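Local coordinates for superoxide dismutase [Fe] (Aquifex pyrophilus, PDB 1COJ), which catalyses the conversion of superoxide to hydrogen peroxide and oxygen with one iron ion per subunit, at residues Ala120-Phe125 / Ile160-Tyr165; Leu131-Phe136 / Lys202-Leu207; Glu44-Ala47 / Phe51-Arg54. One frame throughout, in Å; residues are numbered along the deposited sequence.

From the N terminus, contact 3 comes first. It closes a short loop of three residues after helix 21-47, before the chain turns back into helix 63-86. Contact 1 opens next, on the end of helix 111-124, and closes on strand 157-163; two strands, 128-134 and 139-145, lie in between. Contact 2 opens inside that loop, on strand 128-134, and closes near the C terminus on helix 190-207, so contacts 1 and 2 cross. They touch through the sheet, where I160 O lies 2.9 Å from L131 N. Contact 3 stands apart, in the alpha-hairpin domain, its nearest atoms about 19 Å from contact 1 and about 23 Å from contact 2.

Contact 1 (Ala120-Phe125 / Ile160-Tyr165); sequences AAAMAF and IVIDTY. With FE (Fe (III) ion), chain B.
A122 meets T164 just past the end of strand 157-163. T164 CG2 lies 3.3 Å from A122 O and 4.0 Å from A122 CB, so the methyl group sits alongside the last turn of helix 111-124. A122 CB also comes within 4.5 Å of I162 CD1, a loose apolar touch. I162 CB points toward the helix, and its extended side chain carries on to F184 of helix 177-186. A122 O accepts a hydrogen bond from R177.

This is the C-terminal alpha/beta domain of the iron/manganese superoxide dismutases. The helix packs against the sheet, and strand 157-163 ends in a metal ligand. D163 OD2 binds the iron at 1.9 Å, with H27, H81, H167 and a water completing the site. The other carboxylate oxygen, D163 OD1, takes the backbone N-H of Y165 at 3.0 Å from above the carboxylate plane. The Asx turn should limit how far the carboxylate can rotate.

F125 is where the chain leaves the helix, and its carbonyl turns to the strand end. T164 OG1 donates to F125 O at 2.9 Å. The hydroxyl approaches from above the carbonyl plane, 52° out of it. T164 has OG1 between its backbone N and carbonyl carbon (chi1 63°), which gives the hydroxyl to F125 and leaves CG2 for A122. The F125 ring takes no part in the contact with T164; A121 O lies at its edge, and K68 of the second subunit packs on it.

Contact 2 (Leu131-Phe136 / Lys202-Leu207); sequences LGLDIF and KAYEAL
I135 and L207 make the apolar part of this contact together with L133 and Y204. L207 CD2 fits against the branched side of I135, 3.7 Å from I135 CG2 and 3.9 Å from I135 CD1. One methyl group thus touches two branches of the isoleucine. L133 CD2 rests 3.8 Å from Y204 CB, with the two side chains crossing at about a right angle. L133 reaches the helix because its CG is anti to the backbone N (chi1 -178°).

A polar atom meets a ring edge as well. I135 O lies near the plane of the Y204 ring, 3.5 Å from Y204 CE1. The same carbonyl receives a hydrogen bond from a water at 2.8 Å. That water also donates to L207 O at 2.9 Å, so it bridges the loop after the strand and the last turn of the helix.

Within 131-136, D134 OD2 accepts the backbone N-H of F136 at 3.2 Å. This is an Asx turn. I135 CG1 lies over the centre of one face of the F136 ring.

The helix also meets another copy of the protein: A203 packs on L207 of the second subunit. The arrangement is strand-to-helix packing in the C-terminal domain, where the end of central strand 128-134 and the loop after it pack on the last turns of helix 190-207.

Contact 3 (Glu44-Ala47 / Phe51-Arg54); sequences EKLA and FADR
K45 lays its aliphatic chain beside the F51 ring. Its CG stands anti to the carbonyl carbon (chi1 -70°), and the chain is extended from there on. K45 CB and CD each come within 3.8 Å of F51 CE2, and the two side chains run obliquely past each other. F51 has CG anti to its own N (chi1 -179°), which turns the ring toward K45. The amino group of K45 forms salt bridges with E41 of the same chain and with E63 of the third subunit.

R54 curls back on its own loop, which brings the guanidinium round to two carbonyls. R54 NE and NH2 both donate to A52 O, side-on, with NH2 at 2.8 Å. R54 NH2 also donates to L46 O at 2.8 Å, with an N-H...O angle of 156°. This bond lies in the carbonyl plane, on a lone pair, and near the guanidinium plane. Three bonds to two carbonyls fix the rotation of the guanidinium, and a salt bridge from NH1 to E117 of the second subunit should fix it further.

A52 CB points to the helix, 3.7 Å from K45 O and 4.1 Å from L46 CD1. A52 is the centre of an inverse gamma turn. L67 of helix 63-86 packs on L46, F51 and A52. The contact belongs to the turn of the alpha-hairpin domain, where the chain leaves long helix 21-47 for helix 63-86.

Contact 1 (Ala120-Phe125 / Ile160-Tyr165)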
loop_
_atom_site.group_PDB
_atom_site.type_symbol
_atom_site.label_atom_id
_atom_site.label_comp_id
_atom_site.label_asym_id
_atom_site.label_seq_id
_atom_site.Cartn_x
_atom_site.Cartn_y
_atom_site.Cartn_z
ATOM N N ALA A 120 20.140 5.053 -8.659
ATOM C CA ALA A 120 18.945 5.888 -8.719
ATOM C C ALA A 120 17.748 5.181 -8.077
ATOM O O ALA A 120 17.039 5.770 -7.253
ATOM C CB ALA A 120 18.633 6.254 -10.163
ATOM N N ALA A 121 17.544 3.915 -8.439
ATOM C CA ALA A 121 16.445 3.123 -7.892
ATOM C C ALA A 121 16.620 2.951 -6.387
ATOM O O ALA A 121 15.651 3.018 -5.632
ATOM C CB ALA A 121 16.363 1.759 -8.583
ATOM N N ALA A 122 17.864 2.761 -5.950
ATOM C CA ALA A 122 18.162 2.596 -4.530
ATOM C C ALA A 122 17.850 3.874 -3.750
ATOM O O ALA A 122 17.471 3.824 -2.580
ATOM C CB ALA A 122 19.619 2.195 -4.336
ATOM N N MET A 123 18.024 5.018 -4.400
ATOM C CA MET A 123 17.740 6.303 -3.769
ATOM C C MET A 123 16.251 6.654 -3.835
ATOM O O MET A 123 15.739 7.366 -2.975
ATOM C CB MET A 123 18.551 7.420 -4.436
ATOM C CG MET A 123 20.034 7.445 -4.069
ATOM S SD MET A 123 20.317 7.691 -2.299
ATOM C CE MET A 123 19.832 9.366 -2.096
ATOM N N ALA A 124 15.569 6.152 -4.862
ATOM C CA ALA A 124 14.150 6.436 -5.070
ATOM C C ALA A 124 13.179 5.521 -4.336
ATOM O O ALA A 124 12.017 5.889 -4.146
ATOM C CB ALA A 124 13.833 6.427 -6.570
ATOM N N PHE A 125 13.637 4.338 -3.932
ATOM C CA PHE A 125 12.762 3.395 -3.248
ATOM C C PHE A 125 12.964 3.169 -1.764
ATOM O O PHE A 125 14.080 3.181 -1.251
ATOM C CB PHE A 125 12.655 2.095 -4.034
ATOM C CG PHE A 125 11.858 2.256 -5.285
ATOM C CD1 PHE A 125 10.481 2.042 -5.283
ATOM C CD2 PHE A 125 12.463 2.733 -6.442
ATOM C CE1 PHE A 125 9.720 2.313 -6.414
ATOM C CE2 PHE A 125 11.719 3.007 -7.574
ATOM C CZ PHE A 125 10.344 2.798 -7.563
ATOM N N ILE A 160 20.871 -8.833 -8.731
ATOM C CA ILE A 160 21.472 -7.948 -7.731
ATOM C C ILE A 160 20.343 -7.373 -6.879
ATOM O O ILE A 160 19.369 -6.831 -7.414
ATOM C CB ILE A 160 22.271 -6.786 -8.379
ATOM C CG1 ILE A 160 23.464 -7.333 -9.167
ATOM C CG2 ILE A 160 22.730 -5.794 -7.303
ATOM C CD1 ILE A 160 24.295 -6.257 -9.864
ATOM N N VAL A 161 20.475 -7.496 -5.560
ATOM C CA VAL A 161 19.459 -7.015 -4.628
ATOM C C VAL A 161 20.059 -6.067 -3.587
ATOM O O VAL A 161 20.971 -6.443 -2.848
ATOM C CB VAL A 161 18.783 -8.208 -3.899
ATOM C CG1 VAL A 161 17.740 -7.716 -2.929
ATOM C CG2 VAL A 161 18.148 -9.150 -4.909
ATOM N N ILE A 162 19.553 -4.840 -3.537
ATOM C CA ILE A 162 20.038 -3.848 -2.584
ATOM C C ILE A 162 18.942 -3.505 -1.582
ATOM O O ILE A 162 17.845 -3.089 -1.961
ATOM C CB ILE A 162 20.480 -2.531 -3.276
ATOM C CG1 ILE A 162 21.432 -2.821 -4.437
ATOM C CG2 ILE A 162 21.162 -1.609 -2.260
ATOM C CD1 ILE A 162 21.895 -1.573 -5.183
ATOM N N ASP A 163 19.243 -3.703 -0.305
ATOM C CA ASP A 163 18.314 -3.403 0.774
ATOM C C ASP A 163 18.384 -1.905 1.069
ATOM O O ASP A 163 19.461 -1.389 1.371
ATOM C CB ASP A 163 18.710 -4.184 2.033
ATOM C CG ASP A 163 17.650 -4.133 3.119
ATOM O OD1 ASP A 163 16.621 -3.450 2.935
ATOM O OD2 ASP A 163 17.824 -4.811 4.149
ATOM N N THR A 164 17.255 -1.204 0.977
ATOM C CA THR A 164 17.248 0.224 1.268
ATOM C C THR A 164 16.471 0.545 2.541
ATOM O O THR A 164 16.208 1.706 2.839
ATOM C CB THR A 164 16.737 1.082 0.074
ATOM O OG1 THR A 164 15.376 0.757 -0.221
ATOM C CG2 THR A 164 17.590 0.846 -1.160
ATOM N N TYR A 165 16.072 -0.489 3.280
ATOM C CA TYR A 165 15.375 -0.282 4.549
ATOM C C TYR A 165 16.376 0.440 5.433
ATOM O O TYR A 165 17.575 0.166 5.366
ATOM C CB TYR A 165 15.021 -1.607 5.218
ATOM C CG TYR A 165 13.652 -2.153 4.879
ATOM C CD1 TYR A 165 12.645 -2.203 5.845
ATOM C CD2 TYR A 165 13.368 -2.655 3.605
ATOM C CE1 TYR A 165 11.385 -2.744 5.556
ATOM C CE2 TYR A 165 12.108 -3.198 3.302
ATOM C CZ TYR A 165 11.122 -3.241 4.283
ATOM O OH TYR A 165 9.884 -3.802 4.009
HETATM FE FE FE B . 16.871 -5.547 5.685
HETATM O O HOH W 1 15.148 -5.102 4.770
#

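Contact 2 (Leu131-Phe136 / Lys202-Leu207)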
loop_
_atom_site.group_PDB
_atom_site.type_symbol
_atom_site.label_atom_id
_atom_site.label_comp_id
_atom_site.label_asym_id
_atom_site.label_seq_id
_atom_site.Cartn_x
_atom_site.Cartn_y
_atom_site.Cartn_z
ATOM N N LEU A 131 17.986 -5.651 -9.632
ATOM C CA LEU A 131 18.332 -5.785 -11.044
ATOM C C LEU A 131 18.032 -7.252 -11.300
ATOM O O LEU A 131 18.595 -8.124 -10.629
ATOM C CB LEU A 131 19.821 -5.531 -11.322
ATOM C CG LEU A 131 20.237 -5.875 -12.767
ATOM C CD1 LEU A 131 19.590 -4.911 -13.759
ATOM C CD2 LEU A 131 21.745 -5.842 -12.923
ATOM N N GLY A 132 17.130 -7.537 -12.229
ATOM C CA GLY A 132 16.808 -8.921 -12.504
ATOM C C GLY A 132 16.367 -9.160 -13.929
ATOM O O GLY A 132 16.305 -8.231 -14.735
ATOM N N LEU A 133 16.102 -10.420 -14.250
ATOM C CA LEU A 133 15.648 -10.790 -15.581
ATOM C C LEU A 133 14.131 -10.969 -15.579
ATOM O O LEU A 133 13.582 -11.766 -14.811
ATOM C CB LEU A 133 16.312 -12.090 -16.045
ATOM C CG LEU A 133 15.952 -12.561 -17.463
ATOM C CD1 LEU A 133 16.649 -11.686 -18.499
ATOM C CD2 LEU A 133 16.361 -14.008 -17.644
ATOM N N ASP A 134 13.462 -10.194 -16.420
ATOM C CA ASP A 134 12.015 -10.258 -16.559
ATOM C C ASP A 134 11.736 -11.430 -17.508
ATOM O O ASP A 134 12.017 -11.343 -18.706
ATOM C CB ASP A 134 11.516 -8.931 -17.144
ATOM C CG ASP A 134 10.072 -8.993 -17.632
ATOM O OD1 ASP A 134 9.743 -8.230 -18.559
ATOM O OD2 ASP A 134 9.269 -9.785 -17.099
ATOM N N ILE A 135 11.165 -12.513 -16.986
ATOM C CA ILE A 135 10.898 -13.691 -17.812
ATOM C C ILE A 135 9.885 -13.479 -18.927
ATOM O O ILE A 135 9.831 -14.265 -19.871
ATOM C CB ILE A 135 10.459 -14.913 -16.978
ATOM C CG1 ILE A 135 9.148 -14.621 -16.243
ATOM C CG2 ILE A 135 11.558 -15.302 -16.014
ATOM C CD1 ILE A 135 8.485 -15.851 -15.654
ATOM N N PHE A 136 9.090 -12.419 -18.833
ATOM C CA PHE A 136 8.081 -12.149 -19.849
ATOM C C PHE A 136 8.623 -11.444 -21.086
ATOM O O PHE A 136 8.068 -11.602 -22.174
ATOM C CB PHE A 136 6.901 -11.384 -19.248
ATOM C CG PHE A 136 6.241 -12.103 -18.098
ATOM C CD1 PHE A 136 5.557 -13.302 -18.302
ATOM C CD2 PHE A 136 6.332 -11.596 -16.805
ATOM C CE1 PHE A 136 4.977 -13.983 -17.234
ATOM C CE2 PHE A 136 5.756 -12.271 -15.734
ATOM C CZ PHE A 136 5.078 -13.468 -15.949
ATOM N N LYS A 202 19.439 -19.662 -18.659
ATOM C CA LYS A 202 19.066 -21.035 -19.005
ATOM C C LYS A 202 17.577 -21.217 -18.763
ATOM O O LYS A 202 16.874 -21.790 -19.599
ATOM C CB LYS A 202 19.839 -22.044 -18.162
ATOM C CG LYS A 202 21.044 -22.625 -18.883
ATOM C CD LYS A 202 22.069 -23.212 -17.950
ATOM C CE LYS A 202 23.292 -23.680 -18.715
ATOM N NZ LYS A 202 24.537 -23.316 -18.017
ATOM N N ALA A 203 17.084 -20.656 -17.661
ATOM C CA ALA A 203 15.663 -20.723 -17.323
ATOM C C ALA A 203 14.825 -19.986 -18.365
ATOM O O ALA A 203 13.763 -20.470 -18.769
ATOM C CB ALA A 203 15.414 -20.139 -15.944
ATOM N N TYR A 204 15.305 -18.825 -18.808
ATOM C CA TYR A 204 14.588 -18.043 -19.801
ATOM C C TYR A 204 14.420 -18.791 -21.123
ATOM O O TYR A 204 13.412 -18.631 -21.817
ATOM C CB TYR A 204 15.267 -16.695 -20.051
ATOM C CG TYR A 204 14.565 -15.912 -21.131
ATOM C CD1 TYR A 204 13.239 -15.509 -20.968
ATOM C CD2 TYR A 204 15.193 -15.643 -22.345
ATOM C CE1 TYR A 204 12.551 -14.862 -21.993
ATOM C CE2 TYR A 204 14.515 -14.992 -23.375
ATOM C CZ TYR A 204 13.194 -14.606 -23.193
ATOM O OH TYR A 204 12.524 -13.949 -24.199
ATOM N N GLU A 205 15.405 -19.622 -21.458
ATOM C CA GLU A 205 15.343 -20.382 -22.705
ATOM C C GLU A 205 14.137 -21.325 -22.686
ATOM O O GLU A 205 13.502 -21.551 -23.719
ATOM C CB GLU A 205 16.618 -21.206 -22.900
ATOM C CG GLU A 205 17.874 -20.386 -23.081
ATOM C CD GLU A 205 17.850 -19.577 -24.382
ATOM O OE1 GLU A 205 17.343 -20.120 -25.419
ATOM O OE2 GLU A 205 18.348 -18.414 -24.361
ATOM N N ALA A 206 13.793 -21.857 -21.514
ATOM C CA ALA A 206 12.649 -22.761 -21.363
ATOM C C ALA A 206 11.344 -21.969 -21.246
ATOM O O ALA A 206 10.267 -22.481 -21.545
ATOM C CB ALA A 206 12.832 -23.638 -20.130
ATOM N N LEU A 207 11.462 -20.710 -20.830
ATOM C CA LEU A 207 10.329 -19.813 -20.629
ATOM C C LEU A 207 9.995 -18.870 -21.784
ATOM O O LEU A 207 8.969 -18.186 -21.738
ATOM C CB LEU A 207 10.575 -18.972 -19.372
ATOM C CG LEU A 207 9.797 -19.199 -18.074
ATOM C CD1 LEU A 207 9.319 -20.626 -17.935
ATOM C CD2 LEU A 207 10.688 -18.804 -16.909
HETATM O O HOH W 2 8.552 -15.355 -22.053
#

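Contact 3 (Glu44-Ala47 / Phe51-Arg54)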
loop_
_atom_site.group_PDB
_atom_site.type_symbol
_atom_site.label_atom_id
_atom_site.label_comp_id
_atom_site.label_asym_id
_atom_site.label_seq_id
_atom_site.Cartn_x
_atom_site.Cartn_y
_atom_site.Cartn_z
ATOM N N GLU A 44 2.206 -22.528 10.328
ATOM C CA GLU A 44 1.505 -23.355 11.303
ATOM C C GLU A 44 0.025 -22.986 11.369
ATOM O O GLU A 44 -0.841 -23.862 11.358
ATOM C CB GLU A 44 2.122 -23.190 12.689
ATOM C CG GLU A 44 3.559 -23.652 12.804
ATOM C CD GLU A 44 4.105 -23.436 14.200
ATOM O OE1 GLU A 44 3.887 -22.335 14.755
ATOM O OE2 GLU A 44 4.740 -24.362 14.751
ATOM N N LYS A 45 -0.255 -21.688 11.428
ATOM C CA LYS A 45 -1.628 -21.205 11.507
ATOM C C LYS A 45 -2.406 -21.445 10.225
ATOM O O LYS A 45 -3.599 -21.731 10.262
ATOM C CB LYS A 45 -1.647 -19.735 11.913
ATOM C CG LYS A 45 -1.216 -19.561 13.353
ATOM C CD LYS A 45 -1.155 -18.116 13.791
ATOM C CE LYS A 45 -0.837 -18.047 15.281
ATOM N NZ LYS A 45 -0.696 -16.665 15.790
ATOM N N LEU A 46 -1.710 -21.377 9.099
ATOM C CA LEU A 46 -2.315 -21.605 7.797
ATOM C C LEU A 46 -2.686 -23.095 7.667
ATOM O O LEU A 46 -3.650 -23.444 6.992
ATOM C CB LEU A 46 -1.321 -21.188 6.715
ATOM C CG LEU A 46 -1.762 -20.317 5.536
ATOM C CD1 LEU A 46 -2.958 -19.447 5.864
ATOM C CD2 LEU A 46 -0.573 -19.469 5.107
ATOM N N ALA A 47 -1.923 -23.965 8.324
ATOM C CA ALA A 47 -2.179 -25.408 8.286
ATOM C C ALA A 47 -3.411 -25.803 9.111
ATOM O O ALA A 47 -3.976 -26.884 8.928
ATOM C CB ALA A 47 -0.953 -26.170 8.779
ATOM N N PHE A 51 -8.606 -22.495 12.246
ATOM C CA PHE A 51 -8.170 -21.126 12.488
ATOM C C PHE A 51 -8.265 -20.353 11.171
ATOM O O PHE A 51 -8.939 -19.326 11.086
ATOM C CB PHE A 51 -6.729 -21.104 13.002
ATOM C CG PHE A 51 -6.217 -19.727 13.310
ATOM C CD1 PHE A 51 -6.647 -19.049 14.444
ATOM C CD2 PHE A 51 -5.308 -19.103 12.464
ATOM C CE1 PHE A 51 -6.178 -17.768 14.736
ATOM C CE2 PHE A 51 -4.833 -17.821 12.748
ATOM C CZ PHE A 51 -5.269 -17.155 13.884
ATOM N N ALA A 52 -7.554 -20.828 10.156
ATOM C CA ALA A 52 -7.587 -20.194 8.846
ATOM C C ALA A 52 -8.687 -20.891 8.057
ATOM O O ALA A 52 -8.416 -21.667 7.141
ATOM C CB ALA A 52 -6.242 -20.353 8.140
ATOM N N ASP A 53 -9.930 -20.648 8.448
ATOM C CA ASP A 53 -11.064 -21.260 7.787
ATOM C C ASP A 53 -11.225 -20.716 6.373
ATOM O O ASP A 53 -11.593 -19.556 6.184
ATOM C CB ASP A 53 -12.336 -21.022 8.599
ATOM C CG ASP A 53 -13.494 -21.890 8.136
ATOM O OD1 ASP A 53 -13.466 -22.365 6.983
ATOM O OD2 ASP A 53 -14.428 -22.112 8.927
ATOM N N ARG A 54 -10.999 -21.577 5.389
ATOM C CA ARG A 54 -11.108 -21.191 3.989
ATOM C C ARG A 54 -12.520 -20.804 3.564
ATOM O O ARG A 54 -12.689 -19.945 2.699
ATOM C CB ARG A 54 -10.563 -22.294 3.083
ATOM C CG ARG A 54 -9.232 -21.947 2.431
ATOM C CD ARG A 54 -8.090 -22.854 2.857
ATOM N NE ARG A 54 -7.648 -22.646 4.232
ATOM C CZ ARG A 54 -6.381 -22.729 4.638
ATOM N NH1 ARG A 54 -5.406 -23.004 3.781
ATOM N NH2 ARG A 54 -6.090 -22.584 5.920
#